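Local coordinates for protein cytochrome c2 (Rhodobacter capsulatus, PDB 1VYD) that carries electrons through a covalently bound heme c, serving as electron donor to the oxidized bacteriochlorophyll in bacterial photosynthesis, at residues T25-G30 against A108-S113. The protein carries 1 engineered substitution. Residues are numbered along the deposited sequence; the frame is centred on the assembly and turned at random.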
ATOM      1  N   THR A  25      -7.301  -0.199 -17.751  1.00 29.05           N
ATOM      2  CA  THR A  25      -8.410   0.630 -17.253  1.00 30.32           C
ATOM      3  C   THR A  25      -7.909   1.390 -16.032  1.00 31.95           C
ATOM      4  O   THR A  25      -7.352   0.859 -15.057  1.00 31.04           O
ATOM      5  CB  THR A  25      -9.667  -0.230 -16.884  1.00 30.50           C
ATOM      6  OG1 THR A  25      -9.914  -0.980 -18.082  1.00 31.63           O
ATOM      7  CG2 THR A  25     -10.854   0.629 -16.495  1.00 28.14           C
ATOM      8  N   GLU A  26      -8.059   2.695 -16.056  1.00 33.57           N
ATOM      9  CA  GLU A  26      -7.576   3.525 -14.960  1.00 37.80           C
ATOM     10  C   GLU A  26      -8.626   3.654 -13.873  1.00 37.74           C
ATOM     11  O   GLU A  26      -9.461   4.519 -14.099  1.00 38.04           O
ATOM     12  CB  GLU A  26      -7.206   4.935 -15.463  1.00 40.67           C
ATOM     13  CG  GLU A  26      -5.944   4.911 -16.263  1.00 44.27           C
ATOM     14  CD  GLU A  26      -5.474   6.096 -17.036  1.00 49.70           C
ATOM     15  OE1 GLU A  26      -6.091   6.669 -17.959  1.00 50.43           O
ATOM     16  OE2 GLU A  26      -4.321   6.559 -16.755  1.00 54.97           O
ATOM     17  N   ILE A  27      -8.632   2.848 -12.830  1.00 34.98           N
ATOM     18  CA  ILE A  27      -9.742   3.070 -11.863  1.00 34.74           C
ATOM     19  C   ILE A  27      -9.473   4.361 -11.114  1.00 35.92           C
ATOM     20  O   ILE A  27     -10.332   5.209 -10.928  1.00 33.39           O
ATOM     21  CB  ILE A  27      -9.835   1.776 -11.084  1.00 36.98           C
ATOM     22  CG1 ILE A  27     -10.021   0.627 -12.111  1.00 35.36           C
ATOM     23  CG2 ILE A  27     -10.859   1.897  -9.983  1.00 37.74           C
ATOM     24  CD1 ILE A  27      -9.929  -0.715 -11.459  1.00 36.36           C
ATOM     25  N   VAL A  28      -8.204   4.634 -10.723  1.00 35.13           N
ATOM     26  CA  VAL A  28      -7.908   5.922 -10.119  1.00 33.97           C
ATOM     27  C   VAL A  28      -6.662   6.400 -10.934  1.00 34.75           C
ATOM     28  O   VAL A  28      -5.629   5.737 -10.925  1.00 31.83           O
ATOM     29  CB  VAL A  28      -7.566   6.007  -8.628  1.00 33.08           C
ATOM     30  CG1 VAL A  28      -7.090   7.445  -8.270  1.00 31.38           C
ATOM     31  CG2 VAL A  28      -8.691   5.577  -7.732  1.00 29.47           C
ATOM     32  N   LYS A  29      -6.824   7.571 -11.533  1.00 33.84           N
ATOM     33  CA  LYS A  29      -5.711   8.148 -12.250  1.00 36.17           C
ATOM     34  C   LYS A  29      -4.929   8.955 -11.223  1.00 34.99           C
ATOM     35  O   LYS A  29      -5.541   9.819 -10.611  1.00 39.78           O
ATOM     36  CB  LYS A  29      -6.193   9.075 -13.363  1.00 38.50           C
ATOM     37  CG  LYS A  29      -5.035   9.638 -14.224  1.00 42.64           C
ATOM     38  CD  LYS A  29      -5.723  10.441 -15.373  1.00 45.93           C
ATOM     39  CE  LYS A  29      -4.909  10.389 -16.649  1.00 49.44           C
ATOM     40  NZ  LYS A  29      -3.923  11.540 -16.719  1.00 51.84           N
ATOM     41  N   GLY A  30      -3.782   8.592 -10.750  1.00 32.36           N
ATOM     42  CA  GLY A  30      -3.061   9.371  -9.761  1.00 30.05           C
ATOM     43  C   GLY A  30      -1.645   9.636 -10.324  1.00 30.08           C
ATOM     44  O   GLY A  30      -1.418   9.533 -11.553  1.00 27.19           O
ATOM     45  N   ALA A 108      -8.161   0.377   3.179  1.00 30.84           N
ATOM     46  CA  ALA A 108      -7.843  -1.012   3.061  1.00 31.24           C
ATOM     47  C   ALA A 108      -8.971  -1.850   2.478  1.00 31.75           C
ATOM     48  O   ALA A 108      -8.689  -2.577   1.504  1.00 32.97           O
ATOM     49  CB  ALA A 108      -7.447  -1.655   4.383  1.00 32.44           C
ATOM     50  N   ALA A 109     -10.191  -1.661   2.931  1.00 32.54           N
ATOM     51  CA  ALA A 109     -11.394  -2.319   2.402  1.00 32.86           C
ATOM     52  C   ALA A 109     -11.650  -1.829   0.976  1.00 33.54           C
ATOM     53  O   ALA A 109     -12.027  -2.575   0.084  1.00 36.15           O
ATOM     54  CB  ALA A 109     -12.663  -1.944   3.175  1.00 31.55           C
ATOM     55  N   TYR A 110     -11.467  -0.512   0.755  1.00 32.06           N
ATOM     56  CA  TYR A 110     -11.624   0.003  -0.595  1.00 30.32           C
ATOM     57  C   TYR A 110     -10.592  -0.649  -1.543  1.00 30.46           C
ATOM     58  O   TYR A 110     -10.900  -0.872  -2.712  1.00 30.81           O
ATOM     59  CB  TYR A 110     -11.467   1.536  -0.588  1.00 28.40           C
ATOM     60  CG  TYR A 110     -11.329   2.121  -1.972  1.00 25.90           C
ATOM     61  CD1 TYR A 110     -12.401   2.026  -2.859  1.00 26.44           C
ATOM     62  CD2 TYR A 110     -10.162   2.694  -2.420  1.00 27.78           C
ATOM     63  CE1 TYR A 110     -12.325   2.485  -4.170  1.00 27.40           C
ATOM     64  CE2 TYR A 110     -10.037   3.237  -3.711  1.00 26.38           C
ATOM     65  CZ  TYR A 110     -11.099   3.050  -4.582  1.00 29.43           C
ATOM     66  OH  TYR A 110     -11.009   3.560  -5.871  1.00 29.79           O
ATOM     67  N   LEU A 111      -9.335  -0.855  -1.170  1.00 30.16           N
ATOM     68  CA  LEU A 111      -8.371  -1.483  -2.073  1.00 32.73           C
ATOM     69  C   LEU A 111      -8.729  -2.939  -2.385  1.00 33.97           C
ATOM     70  O   LEU A 111      -8.591  -3.366  -3.542  1.00 35.29           O
ATOM     71  CB  LEU A 111      -6.917  -1.362  -1.572  1.00 29.39           C
ATOM     72  CG  LEU A 111      -6.354   0.065  -1.465  1.00 28.36           C
ATOM     73  CD1 LEU A 111      -5.105   0.152  -0.587  1.00 27.17           C
ATOM     74  CD2 LEU A 111      -6.021   0.582  -2.849  1.00 30.85           C
ATOM     75  N   ALA A 112      -9.296  -3.698  -1.443  1.00 34.78           N
ATOM     76  CA  ALA A 112      -9.714  -5.080  -1.697  1.00 36.44           C
ATOM     77  C   ALA A 112     -10.926  -5.146  -2.628  1.00 37.49           C
ATOM     78  O   ALA A 112     -11.064  -6.105  -3.401  1.00 39.99           O
ATOM     79  CB  ALA A 112     -10.151  -5.822  -0.407  1.00 34.36           C
ATOM     80  N   SER A 113     -11.799  -4.134  -2.588  1.00 35.91           N
ATOM     81  CA  SER A 113     -13.031  -4.238  -3.343  1.00 37.22           C
ATOM     82  C   SER A 113     -12.869  -3.837  -4.797  1.00 39.00           C
ATOM     83  O   SER A 113     -13.738  -4.139  -5.624  1.00 38.92           O
ATOM     84  CB  SER A 113     -14.097  -3.319  -2.718  1.00 38.21           C
ATOM     85  OG  SER A 113     -13.835  -1.985  -3.144  1.00 40.49           O
TER
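With its CG anti to the backbone N (chi1 168°), Y110 extends its ring away from the helix backbone until the phenol end reaches V28, whose CG2, set anti to its own carbonyl carbon and beside the backbone N, comes forward to meet it. The touch is small: Y110 OH lies 3.6 Å from V28 CG2, in van der Waals contact, and the two side chains approach at a slant. I27 CG2 stands at the outer limit of contact, 4.4 Å from Y110 OH. No hydrogen bond joins the two segments. Tyrosine suits the task because the backbones stay well apart, the CA atoms of V28 and Y110 being 11.8 Å from each other, and a long, rigid ring spans that gap. Branched valine and isoleucine answer with compact methyls from consecutive residues; both face I19 in a classic beta bulge, and both side chains set out toward the helix. Within the helix segment, S113 OG donates to Y110 O at 3.2 Å from above the carbonyl plane. The Y110 side chain is about 8 Å from the heme, so the contact lies beside the heme site without touching the heme. I19, from the antiparallel partner strand 19-20, touches both V28 and Y110, while E7 of helix 3-9 also meets Y110. The contact thus joins the small two-stranded sheet to the C-terminal helix 104-113, which packs near the N-terminal helix as in other c-type cytochromes.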